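Local coordinates for 6-phosphogluconolactonase (Shewanella baltica, PDB 3NWP), which probably hydrolyses 6-phosphogluconolactone to 6-phosphogluconate, the second step of the oxidative pentose phosphate pathway, at residues L29-V43 / S60-D72. Residues are numbered along the deposited sequence; the frame is centred on the assembly and turned at random. Where two conformers were deposited one is given.
Sequences LQEAVDARGKASLVV and SIDWSDVYITLAD
Six backbone hydrogen bonds pair strand 39-43 with residues 65-71, alternating from Ala39 N to Asp65 O through to Ala71 N to Val43 O. The short strand axes run 21° from parallel, as expected for neighbouring strands of a beta-alpha-beta crossover, here made through helix 50-58. The side-chain polar bonds across the contact cluster around the last turns of helix 14-36 and the loop after it. Gln30 OE1 accepts Asp62 N at 2.8 Å, in the carbonyl plane, while NE2 donates to Asp62 OD2 at 2.9 Å from above the carboxylate, the Gln30 amide and Asp62 carboxylate planes 83° apart. With CG anti to the backbone N (chi1 -174°) and a bend at chi2, the amide reaches past Ile61; NE2 also holds Asp34 OD1. With an alanine here the amide is gone, and Asp62 N is likely to lose its acceptor while Asp34 and Asp62 lose the donor they share. Lys38 NZ meets Asp65 OD1 from above the carboxylate plane (2.7 Å), a salt bridge, and Lys38 CD lies at the Tyr67 ring edge, 3.6 Å from CE1. Among apolar contacts, Leu29 CD1 approaches the Trp63 ring obliquely (3.9 Å from CZ3), packing helix against 3-10 segment, and Val33 CG2, 4.2 Å from Val66 CG2, joins helix to sheet. The chemistry implies an apolar sheet face of Ala39, Leu41, Val66 and Ile68 finished by polar pairs, with Gln30 probably easing the proximity of Asp34 and Asp62.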
# COMPACT_ATOMS: atom_id res chain seq x y z
N LEU A 29 -5.10 -6.20 -12.82
CA LEU A 29 -6.46 -5.79 -12.44
C LEU A 29 -7.47 -6.24 -13.51
O LEU A 29 -8.53 -6.77 -13.14
CB LEU A 29 -6.51 -4.27 -12.25
CG LEU A 29 -5.75 -3.78 -11.01
CD1 LEU A 29 -5.72 -2.20 -11.01
CD2 LEU A 29 -6.31 -4.36 -9.66
N GLN A 30 -7.13 -6.07 -14.78
CA GLN A 30 -8.03 -6.54 -15.83
C GLN A 30 -8.19 -8.06 -15.80
O GLN A 30 -9.31 -8.57 -15.99
CB GLN A 30 -7.62 -6.04 -17.20
CG GLN A 30 -8.65 -6.40 -18.30
CD GLN A 30 -9.96 -5.71 -18.07
OE1 GLN A 30 -9.98 -4.48 -17.92
NE2 GLN A 30 -11.06 -6.49 -18.00
N GLU A 31 -7.13 -8.81 -15.56
CA GLU A 31 -7.28 -10.27 -15.48
C GLU A 31 -8.16 -10.68 -14.27
O GLU A 31 -8.88 -11.70 -14.31
CB GLU A 31 -5.88 -10.92 -15.40
CG GLU A 31 -5.07 -10.75 -16.66
CD GLU A 31 -3.57 -11.00 -16.52
OE1 GLU A 31 -3.04 -11.17 -15.40
OE2 GLU A 31 -2.90 -10.97 -17.58
N ALA A 32 -8.12 -9.91 -13.18
CA ALA A 32 -8.99 -10.13 -12.07
C ALA A 32 -10.45 -9.81 -12.39
O ALA A 32 -11.31 -10.59 -12.03
CB ALA A 32 -8.51 -9.38 -10.82
N VAL A 33 -10.71 -8.70 -13.06
CA VAL A 33 -12.07 -8.38 -13.55
C VAL A 33 -12.54 -9.50 -14.46
O VAL A 33 -13.69 -9.99 -14.32
CB VAL A 33 -12.14 -7.05 -14.24
CG1 VAL A 33 -13.56 -6.84 -14.90
CG2 VAL A 33 -11.82 -5.90 -13.28
N ASP A 34 -11.71 -9.95 -15.40
CA ASP A 34 -12.12 -11.05 -16.27
C ASP A 34 -12.49 -12.29 -15.47
O ASP A 34 -13.51 -12.95 -15.75
CB ASP A 34 -11.04 -11.42 -17.31
CG ASP A 34 -10.76 -10.31 -18.31
OD1 ASP A 34 -11.55 -9.36 -18.46
OD2 ASP A 34 -9.69 -10.41 -18.96
N ALA A 35 -11.67 -12.67 -14.49
CA ALA A 35 -11.90 -13.91 -13.78
C ALA A 35 -13.04 -13.84 -12.84
O ALA A 35 -13.77 -14.83 -12.72
CB ALA A 35 -10.59 -14.32 -12.99
N ARG A 36 -13.21 -12.75 -12.13
CA ARG A 36 -14.12 -12.64 -10.99
C ARG A 36 -15.20 -11.61 -11.08
O ARG A 36 -16.09 -11.55 -10.21
CB ARG A 36 -13.31 -12.46 -9.70
CG ARG A 36 -12.57 -13.72 -9.28
CD ARG A 36 -11.61 -13.51 -8.07
NE ARG A 36 -10.44 -12.74 -8.46
CZ ARG A 36 -9.38 -13.21 -9.08
NH1 ARG A 36 -9.32 -14.50 -9.46
NH2 ARG A 36 -8.38 -12.39 -9.41
N GLY A 37 -15.15 -10.77 -12.10
CA GLY A 37 -16.09 -9.70 -12.28
C GLY A 37 -15.78 -8.38 -11.64
O GLY A 37 -16.28 -7.37 -12.08
N LYS A 38 -15.03 -8.39 -10.52
CA LYS A 38 -14.62 -7.18 -9.84
C LYS A 38 -13.21 -7.46 -9.33
O LYS A 38 -12.87 -8.62 -9.02
CB LYS A 38 -15.51 -6.86 -8.65
CG LYS A 38 -16.99 -6.48 -8.98
CD LYS A 38 -17.05 -5.08 -9.67
CE LYS A 38 -18.45 -4.58 -10.03
NZ LYS A 38 -18.88 -5.25 -11.22
N ALA A 39 -12.41 -6.42 -9.25
CA ALA A 39 -11.04 -6.54 -8.78
C ALA A 39 -10.84 -5.54 -7.66
O ALA A 39 -11.67 -4.68 -7.42
CB ALA A 39 -10.07 -6.25 -9.91
N SER A 40 -9.76 -5.73 -6.89
CA SER A 40 -9.42 -4.81 -5.81
C SER A 40 -7.94 -4.46 -5.85
O SER A 40 -7.06 -5.28 -6.12
CB SER A 40 -9.81 -5.35 -4.44
OG SER A 40 -9.21 -6.59 -4.19
N LEU A 41 -7.69 -3.17 -5.62
CA LEU A 41 -6.38 -2.53 -5.60
C LEU A 41 -6.19 -1.75 -4.29
O LEU A 41 -7.07 -0.97 -3.89
CB LEU A 41 -6.31 -1.57 -6.73
CG LEU A 41 -5.09 -0.66 -6.84
CD1 LEU A 41 -3.79 -1.46 -7.08
CD2 LEU A 41 -5.28 0.48 -7.95
N VAL A 42 -5.05 -1.95 -3.63
CA VAL A 42 -4.66 -1.17 -2.46
C VAL A 42 -3.46 -0.38 -2.89
O VAL A 42 -2.50 -0.90 -3.46
CB VAL A 42 -4.28 -2.07 -1.30
CG1 VAL A 42 -3.72 -1.23 -0.11
CG2 VAL A 42 -5.52 -2.98 -0.87
N VAL A 43 -3.49 0.93 -2.65
CA VAL A 43 -2.36 1.78 -2.93
C VAL A 43 -1.85 2.51 -1.67
O VAL A 43 -2.62 2.73 -0.71
CB VAL A 43 -2.64 2.81 -4.01
CG1 VAL A 43 -2.98 2.07 -5.36
CG2 VAL A 43 -3.83 3.79 -3.64
N SER A 60 -6.49 1.77 -20.23
CA SER A 60 -7.81 1.36 -20.68
C SER A 60 -8.15 -0.05 -20.19
O SER A 60 -7.84 -1.05 -20.83
CB SER A 60 -7.89 1.40 -22.22
OG SER A 60 -9.20 1.08 -22.67
N ILE A 61 -8.61 -0.10 -18.94
CA ILE A 61 -9.13 -1.33 -18.35
C ILE A 61 -10.52 -0.99 -17.78
O ILE A 61 -10.93 0.20 -17.76
CB ILE A 61 -8.18 -1.89 -17.23
CG1 ILE A 61 -8.01 -0.92 -16.08
CG2 ILE A 61 -6.80 -2.28 -17.85
CD1 ILE A 61 -7.43 -1.58 -14.72
N ASP A 62 -11.20 -2.04 -17.30
CA ASP A 62 -12.54 -1.93 -16.74
C ASP A 62 -12.48 -1.32 -15.32
O ASP A 62 -12.87 -1.96 -14.34
CB ASP A 62 -13.22 -3.31 -16.75
CG ASP A 62 -13.54 -3.84 -18.10
OD1 ASP A 62 -13.80 -3.07 -19.06
OD2 ASP A 62 -13.60 -5.10 -18.29
N TRP A 63 -12.06 -0.06 -15.20
CA TRP A 63 -11.91 0.63 -13.93
C TRP A 63 -13.15 0.67 -13.04
O TRP A 63 -13.03 0.71 -11.82
CB TRP A 63 -11.37 2.06 -14.08
CG TRP A 63 -9.88 2.17 -14.38
CD1 TRP A 63 -9.32 2.56 -15.55
CD2 TRP A 63 -8.79 1.85 -13.49
NE1 TRP A 63 -7.94 2.54 -15.44
CE2 TRP A 63 -7.60 2.10 -14.19
CE3 TRP A 63 -8.73 1.41 -12.17
CZ2 TRP A 63 -6.36 1.91 -13.59
CZ3 TRP A 63 -7.49 1.21 -11.58
CH2 TRP A 63 -6.32 1.45 -12.30
N SER A 64 -14.32 0.68 -13.69
CA SER A 64 -15.57 0.73 -12.94
C SER A 64 -15.86 -0.56 -12.18
O SER A 64 -16.71 -0.59 -11.28
CB SER A 64 -16.77 1.15 -13.85
OG SER A 64 -17.03 0.18 -14.86
N ASP A 65 -15.13 -1.61 -12.50
CA ASP A 65 -15.24 -2.90 -11.84
C ASP A 65 -14.02 -3.08 -10.90
O ASP A 65 -13.81 -4.20 -10.42
CB ASP A 65 -15.29 -4.01 -12.84
CG ASP A 65 -16.54 -3.93 -13.73
OD1 ASP A 65 -17.62 -3.83 -13.12
OD2 ASP A 65 -16.42 -4.03 -14.96
N VAL A 66 -13.29 -2.00 -10.61
CA VAL A 66 -12.10 -2.07 -9.69
C VAL A 66 -12.44 -1.29 -8.45
O VAL A 66 -12.80 -0.08 -8.52
CB VAL A 66 -10.82 -1.53 -10.35
CG1 VAL A 66 -9.62 -1.60 -9.32
CG2 VAL A 66 -10.51 -2.25 -11.66
N TYR A 67 -12.31 -1.94 -7.29
CA TYR A 67 -12.44 -1.32 -5.99
C TYR A 67 -11.07 -0.91 -5.51
O TYR A 67 -10.13 -1.70 -5.59
CB TYR A 67 -13.05 -2.30 -5.00
CG TYR A 67 -14.49 -2.61 -5.21
CD1 TYR A 67 -14.89 -3.50 -6.18
CD2 TYR A 67 -15.45 -2.11 -4.33
CE1 TYR A 67 -16.24 -3.82 -6.36
CE2 TYR A 67 -16.80 -2.44 -4.49
CZ TYR A 67 -17.17 -3.29 -5.51
OH TYR A 67 -18.49 -3.63 -5.71
N ILE A 68 -10.92 0.34 -5.03
CA ILE A 68 -9.63 0.84 -4.62
C ILE A 68 -9.68 1.38 -3.20
O ILE A 68 -10.65 2.01 -2.80
CB ILE A 68 -9.16 1.98 -5.53
CG1 ILE A 68 -9.19 1.56 -7.00
CG2 ILE A 68 -7.75 2.42 -5.09
CD1 ILE A 68 -8.77 2.68 -8.00
N THR A 69 -8.68 1.03 -2.39
CA THR A 69 -8.55 1.62 -1.08
C THR A 69 -7.07 1.90 -0.76
O THR A 69 -6.19 1.73 -1.62
CB THR A 69 -9.25 0.78 0.02
OG1 THR A 69 -9.39 1.57 1.22
CG2 THR A 69 -8.53 -0.54 0.34
N LEU A 70 -6.80 2.36 0.45
CA LEU A 70 -5.50 2.80 0.91
C LEU A 70 -4.86 1.79 1.84
O LEU A 70 -5.55 1.13 2.66
CB LEU A 70 -5.67 4.12 1.71
CG LEU A 70 -6.37 5.27 0.97
CD1 LEU A 70 -6.63 6.46 1.90
CD2 LEU A 70 -5.53 5.69 -0.24
N ALA A 71 -3.55 1.67 1.76
CA ALA A 71 -2.80 0.86 2.71
C ALA A 71 -2.87 1.42 4.13
O ALA A 71 -2.79 0.66 5.10
CB ALA A 71 -1.31 0.68 2.26
N ASP A 72 -2.97 2.74 4.20
CA ASP A 72 -2.97 3.49 5.46
C ASP A 72 -3.41 4.90 5.22
O ASP A 72 -3.51 5.38 4.08
CB ASP A 72 -1.60 3.45 6.16
CG ASP A 72 -0.53 4.28 5.48
OD1 ASP A 72 -0.50 4.28 4.24
OD2 ASP A 72 0.31 4.87 6.14